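Local coordinates for protein tRNA (guanine(6)-N2)-methyltransferase (Thermus thermophilus, PDB 3TMA) that transfers a methyl group from S-adenosyl-L-methionine to N2 of the guanosine at position 6 of tRNA(Phe), giving N(2)-methylguanosine, at residues W21-T26 with R155-G160; L33-L38 with A47-R52. One frame throughout, in Å; residues are numbered along the deposited sequence.

Interaction 1. Residues W21-T26 with R155-G160; sequences WLEATT and RVDVRG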
loop_
_atom_site.group_PDB
_atom_site.type_symbol
_atom_site.label_atom_id
_atom_site.label_comp_id
_atom_site.label_asym_id
_atom_site.label_seq_id
_atom_site.Cartn_x
_atom_site.Cartn_y
_atom_site.Cartn_z
ATOM N N TRP A 21 15.709 9.971 -9.865
ATOM C CA TRP A 21 15.268 8.956 -8.877
ATOM C C TRP A 21 13.786 8.731 -9.026
ATOM O O TRP A 21 13.016 9.687 -9.114
ATOM C CB TRP A 21 15.571 9.425 -7.442
ATOM C CG TRP A 21 17.053 9.692 -7.183
ATOM C CD1 TRP A 21 17.783 10.801 -7.587
ATOM C CD2 TRP A 21 17.993 8.808 -6.532
ATOM N NE1 TRP A 21 19.126 10.638 -7.213
ATOM C CE2 TRP A 21 19.269 9.425 -6.584
ATOM C CE3 TRP A 21 17.875 7.557 -5.899
ATOM C CZ2 TRP A 21 20.404 8.855 -5.975
ATOM C CZ3 TRP A 21 19.008 6.990 -5.300
ATOM C CH2 TRP A 21 20.260 7.632 -5.361
ATOM N N LEU A 22 13.370 7.475 -9.091
ATOM C CA LEU A 22 11.973 7.168 -8.965
ATOM C C LEU A 22 11.732 6.992 -7.473
ATOM O O LEU A 22 12.395 6.163 -6.829
ATOM C CB LEU A 22 11.665 5.896 -9.744
ATOM C CG LEU A 22 10.311 5.269 -9.456
ATOM C CD1 LEU A 22 9.150 6.179 -9.898
ATOM C CD2 LEU A 22 10.262 3.919 -10.162
ATOM N N GLU A 23 10.787 7.749 -6.909
ATOM C CA GLU A 23 10.356 7.472 -5.541
ATOM C C GLU A 23 8.950 6.851 -5.478
ATOM O O GLU A 23 8.001 7.373 -6.072
ATOM C CB GLU A 23 10.417 8.754 -4.707
ATOM C CG GLU A 23 10.010 8.539 -3.212
ATOM C CD GLU A 23 10.389 9.756 -2.333
ATOM O OE1 GLU A 23 11.590 9.886 -1.969
ATOM O OE2 GLU A 23 9.491 10.599 -2.031
ATOM N N ALA A 24 8.825 5.726 -4.791
ATOM C CA ALA A 24 7.537 5.090 -4.596
ATOM C C ALA A 24 7.144 5.177 -3.113
ATOM O O ALA A 24 8.002 5.016 -2.234
ATOM C CB ALA A 24 7.583 3.602 -5.062
ATOM N N THR A 25 5.862 5.419 -2.842
ATOM C CA THR A 25 5.398 5.476 -1.464
ATOM C C THR A 25 4.473 4.299 -1.166
ATOM O O THR A 25 3.785 3.782 -2.053
ATOM C CB THR A 25 4.608 6.765 -1.171
ATOM O OG1 THR A 25 3.471 6.799 -2.024
ATOM C CG2 THR A 25 5.448 7.993 -1.455
ATOM N N THR A 26 4.450 3.883 0.097
ATOM C CA THR A 26 3.622 2.747 0.523
ATOM C C THR A 26 3.202 3.063 1.978
ATOM O O THR A 26 3.544 4.130 2.493
ATOM C CB THR A 26 4.445 1.421 0.407
ATOM O OG1 THR A 26 3.611 0.285 0.666
ATOM C CG2 THR A 26 5.693 1.407 1.374
ATOM N N ARG A 155 6.234 18.276 -7.737
ATOM C CA ARG A 155 6.571 17.920 -6.365
ATOM C C ARG A 155 7.935 18.512 -5.993
ATOM O O ARG A 155 8.923 18.361 -6.736
ATOM C CB ARG A 155 6.605 16.376 -6.202
ATOM C CG ARG A 155 5.224 15.696 -6.437
ATOM C CD ARG A 155 4.396 15.870 -5.199
ATOM N NE ARG A 155 5.200 15.360 -4.106
ATOM C CZ ARG A 155 5.113 14.123 -3.625
ATOM N NH1 ARG A 155 4.144 13.312 -4.051
ATOM N NH2 ARG A 155 5.964 13.728 -2.681
ATOM N N VAL A 156 7.974 19.216 -4.863
ATOM C CA VAL A 156 9.218 19.660 -4.269
ATOM C C VAL A 156 9.232 19.169 -2.822
ATOM O O VAL A 156 8.304 19.470 -2.046
ATOM C CB VAL A 156 9.316 21.210 -4.247
ATOM C CG1 VAL A 156 10.695 21.662 -3.642
ATOM C CG2 VAL A 156 9.108 21.800 -5.675
ATOM N N ASP A 157 10.197 18.329 -2.463
ATOM C CA ASP A 157 10.237 17.834 -1.079
ATOM C C ASP A 157 11.566 18.266 -0.495
ATOM O O ASP A 157 12.634 17.953 -1.070
ATOM C CB ASP A 157 10.156 16.307 -1.009
ATOM C CG ASP A 157 8.755 15.749 -1.330
ATOM O OD1 ASP A 157 7.986 16.365 -2.103
ATOM O OD2 ASP A 157 8.436 14.660 -0.817
ATOM N N VAL A 158 11.509 18.935 0.654
ATOM C CA VAL A 158 12.713 19.345 1.343
ATOM C C VAL A 158 12.873 18.476 2.589
ATOM O O VAL A 158 11.962 18.387 3.426
ATOM C CB VAL A 158 12.674 20.851 1.729
ATOM C CG1 VAL A 158 14.005 21.263 2.396
ATOM C CG2 VAL A 158 12.419 21.728 0.487
ATOM N N ARG A 159 13.989 17.761 2.668
ATOM C CA ARG A 159 14.182 16.809 3.763
ATOM C C ARG A 159 15.530 17.067 4.389
ATOM O O ARG A 159 16.572 16.779 3.799
ATOM C CB ARG A 159 14.069 15.367 3.271
ATOM C CG ARG A 159 13.013 15.152 2.162
ATOM C CD ARG A 159 12.464 13.755 2.181
ATOM N NE ARG A 159 11.304 13.591 1.291
ATOM C CZ ARG A 159 11.189 12.670 0.337
ATOM N NH1 ARG A 159 12.185 11.809 0.104
ATOM N NH2 ARG A 159 10.083 12.626 -0.412
ATOM N N GLY A 160 15.512 17.652 5.575
ATOM C CA GLY A 160 16.760 18.098 6.206
ATOM C C GLY A 160 17.452 19.095 5.302
ATOM O O GLY A 160 16.855 20.104 4.923
#

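Interaction 2. Residues L33-L38 with A47-R52; sequences LLLEEL and AEVDAR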
loop_
_atom_site.group_PDB
_atom_site.type_symbol
_atom_site.label_atom_id
_atom_site.label_comp_id
_atom_site.label_asym_id
_atom_site.label_seq_id
_atom_site.Cartn_x
_atom_site.Cartn_y
_atom_site.Cartn_z
ATOM N N LEU A 33 9.275 -4.684 1.664
ATOM C CA LEU A 33 8.495 -5.388 0.631
ATOM C C LEU A 33 8.414 -4.561 -0.676
ATOM O O LEU A 33 8.478 -5.107 -1.763
ATOM C CB LEU A 33 7.075 -5.690 1.137
ATOM C CG LEU A 33 6.887 -6.657 2.315
ATOM C CD1 LEU A 33 7.743 -6.207 3.519
ATOM C CD2 LEU A 33 5.420 -6.671 2.713
ATOM N N LEU A 34 8.200 -3.305 -0.516
ATOM C CA LEU A 34 8.191 -2.457 -1.703
ATOM C C LEU A 34 9.550 -2.489 -2.381
ATOM O O LEU A 34 9.649 -2.525 -3.621
ATOM C CB LEU A 34 7.847 -1.015 -1.293
ATOM C CG LEU A 34 7.912 -0.034 -2.470
ATOM C CD1 LEU A 34 6.940 -0.425 -3.582
ATOM C CD2 LEU A 34 7.615 1.379 -1.974
ATOM N N LEU A 35 10.606 -2.499 -1.576
ATOM C CA LEU A 35 11.959 -2.577 -2.120
ATOM C C LEU A 35 12.177 -3.880 -2.912
ATOM O O LEU A 35 12.751 -3.849 -4.003
ATOM C CB LEU A 35 13.002 -2.450 -1.002
ATOM C CG LEU A 35 14.447 -2.702 -1.388
ATOM C CD1 LEU A 35 14.889 -1.650 -2.398
ATOM C CD2 LEU A 35 15.365 -2.725 -0.137
ATOM N N GLU A 36 11.649 -4.990 -2.420
ATOM C CA GLU A 36 11.714 -6.254 -3.177
ATOM C C GLU A 36 10.980 -6.196 -4.518
ATOM O O GLU A 36 11.483 -6.734 -5.534
ATOM C CB GLU A 36 11.210 -7.440 -2.349
ATOM C CG GLU A 36 12.073 -7.660 -1.114
ATOM C CD GLU A 36 11.457 -8.595 -0.061
ATOM O OE1 GLU A 36 10.458 -9.304 -0.343
ATOM O OE2 GLU A 36 11.996 -8.603 1.073
ATOM N N GLU A 37 9.752 -5.658 -4.505
ATOM C CA GLU A 37 9.010 -5.451 -5.787
ATOM C C GLU A 37 9.768 -4.574 -6.779
ATOM O O GLU A 37 9.895 -4.918 -7.959
ATOM C CB GLU A 37 7.603 -4.869 -5.537
ATOM C CG GLU A 37 6.665 -5.275 -6.657
ATOM C CD GLU A 37 5.245 -4.722 -6.522
ATOM O OE1 GLU A 37 5.009 -3.826 -5.661
ATOM O OE2 GLU A 37 4.377 -5.169 -7.312
ATOM N N LEU A 38 10.261 -3.428 -6.323
ATOM C CA LEU A 38 11.028 -2.541 -7.193
ATOM C C LEU A 38 12.297 -3.185 -7.744
ATOM O O LEU A 38 12.662 -3.005 -8.931
ATOM C CB LEU A 38 11.379 -1.229 -6.478
ATOM C CG LEU A 38 10.289 -0.161 -6.414
ATOM C CD1 LEU A 38 10.608 0.879 -5.291
ATOM C CD2 LEU A 38 10.150 0.554 -7.784
ATOM N N ALA A 47 19.658 1.498 -4.466
ATOM C CA ALA A 47 18.324 1.734 -3.879
ATOM C C ALA A 47 18.429 2.369 -2.489
ATOM O O ALA A 47 19.376 2.064 -1.725
ATOM C CB ALA A 47 17.510 0.451 -3.835
ATOM N N GLU A 48 17.477 3.256 -2.159
ATOM C CA GLU A 48 17.442 3.901 -0.845
ATOM C C GLU A 48 16.069 3.702 -0.193
ATOM O O GLU A 48 15.043 3.766 -0.881
ATOM C CB GLU A 48 17.723 5.391 -0.977
ATOM C CG GLU A 48 19.145 5.721 -1.535
ATOM C CD GLU A 48 19.414 7.239 -1.584
ATOM O OE1 GLU A 48 18.445 8.034 -1.600
ATOM O OE2 GLU A 48 20.599 7.629 -1.626
ATOM N N VAL A 49 16.070 3.429 1.114
ATOM C CA VAL A 49 14.838 3.162 1.908
ATOM C C VAL A 49 14.789 4.192 3.032
ATOM O O VAL A 49 15.796 4.454 3.697
ATOM C CB VAL A 49 14.888 1.729 2.535
ATOM C CG1 VAL A 49 13.775 1.529 3.581
ATOM C CG2 VAL A 49 14.778 0.665 1.428
ATOM N N ASP A 50 13.652 4.843 3.211
ATOM C CA ASP A 50 13.494 5.716 4.382
ATOM C C ASP A 50 12.683 4.973 5.444
ATOM O O ASP A 50 11.458 4.855 5.337
ATOM C CB ASP A 50 12.785 7.040 3.983
ATOM C CG ASP A 50 13.622 7.913 3.038
ATOM O OD1 ASP A 50 14.877 7.732 2.962
ATOM O OD2 ASP A 50 13.030 8.813 2.390
ATOM N N ALA A 51 13.392 4.399 6.416
ATOM C CA ALA A 51 12.820 3.511 7.459
ATOM C C ALA A 51 11.681 4.230 8.156
ATOM O O ALA A 51 11.829 5.407 8.519
ATOM C CB ALA A 51 13.919 3.139 8.525
ATOM N N ARG A 52 10.527 3.570 8.237
ATOM C CA ARG A 52 9.381 4.088 8.990
ATOM C C ARG A 52 8.669 5.261 8.314
ATOM O O ARG A 52 7.745 5.861 8.907
ATOM C CB ARG A 52 9.815 4.474 10.424
ATOM C CG ARG A 52 10.205 3.230 11.272
ATOM C CD ARG A 52 10.674 3.602 12.714
ATOM N NE ARG A 52 11.840 4.475 12.671
ATOM C CZ ARG A 52 13.092 4.036 12.563
ATOM N NH1 ARG A 52 13.337 2.730 12.509
ATOM N NH2 ARG A 52 14.093 4.903 12.494
#

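Interaction 1. Residues W21-T26 with R155-G160
Glu23 and Arg159 meet from opposite directions and close a two-pronged salt bridge between strands that are not neighbours. From CB, which points toward 155-160, the Glu23 chain continues with CG anti to the backbone N (chi1 -178°) and stays extended, delivering CD in plane at the edge of the Arg159 guanidinium. OE1 takes NH1 of Arg159 at 2.9 Å, almost straight at 170°. OE2 takes NH2 of Arg159 at 2.7 Å. Each oxygen uses its syn lone pair, and the two flat groups are nearly coplanar, the end-on geometry that fixes both against rotation. In the seven-stranded sheet shared by the N-terminal strands and the THUMP domain, strands 76-84 and 162-168 lie between these two, yet the CA atoms of Glu23 and Arg155 are 11.1 Å apart, closer than three strand spacings of a flat sheet, consistent with a strongly curved sheet whose concave face the side chains cross. NH2 of Arg159 serves a second acid, reaching OD2 of Asp157 at 2.6 Å on the anti side but well out of the carboxylate plane. The same OD2 accepts NH2 of Arg155 at 3.2 Å on its syn side, both donors arriving from one face of the carboxylate. The two arginines probably offset the like charges of Glu23 OE2 and Asp157 OD2, 4.4 Å apart, while Arg57 adds a salt bridge to OE1 of Glu23.

Interaction 2. Residues L33-L38 with A47-R52
Leu35 meets Ala47 and Val49 with its two methyl branches, one for each partner, and so bridges from the helix to the residue before strand 48-50 and to the strand itself. With CG anti to the backbone N (chi1 172°), the isobutyl group stands out from helix 31-41 and its fork spans the two residues. CD1 rests against CB of Ala47 at 3.7 Å. CD2 comes up to CG2 of Val49 at 3.8 Å, the leucine and valine side chains crossing at about a right angle. Ala47 CB points toward the helix, whereas CB of Val49 sets out to one side of the line to the helix. Val49 touches through one branch: CG2, anti to the carbonyl carbon, faces the leucine, while CG1 is 5.9 Å from Leu35 CD2. The methyl-to-methyl distances are those of ordinary van der Waals packing, and no hydrogen bond links the two segments.

Between Ala47 and Val49, Glu48 turns away from the helix and pairs with Arg57 and Arg82, as expected of a strand with an apolar and a charged side. The contact is shallow and sits at the protein surface, but Leu35 also leans on Val56 of the adjoining strand 55-59, where Leu34 and Leu38 join it, so the helix lies across more than one strand. Strand 48-50 lies at one edge of the sheet, and 55-59 is inserted between it and the parallel strand 21-25. Packing of helix 31-41 over these strands is that of the split beta-alpha-beta unit of a ferredoxin-like fold, consistent with the ferredoxin-like NFLD domain of this part of the chain.

In the fold
Interactions 1 and 2 have centres about 13 Å apart and belong to the same seven-stranded sheet, interaction 2 nested along the chain within the loop closed by interaction 1. Strand 21-25 leads directly into helix 31-41, and the sheet separates the two contacts: Leu22 and Ala24 face the helix, whereas Glu23 points to the opposite face, which carries the charged network. Strand 48-50 touches the helix through Val49 and Trp21 through Glu48; the ion pair of Asp50 with Arg159 is long and weak. Interaction 1 ties strand 21-25 to a THUMP strand; interaction 2 stays within the N-terminal part, and both lie away from the S-adenosyl-L-methionine site. Helix 31-41 also touches helix 189-198, in the methyltransferase region.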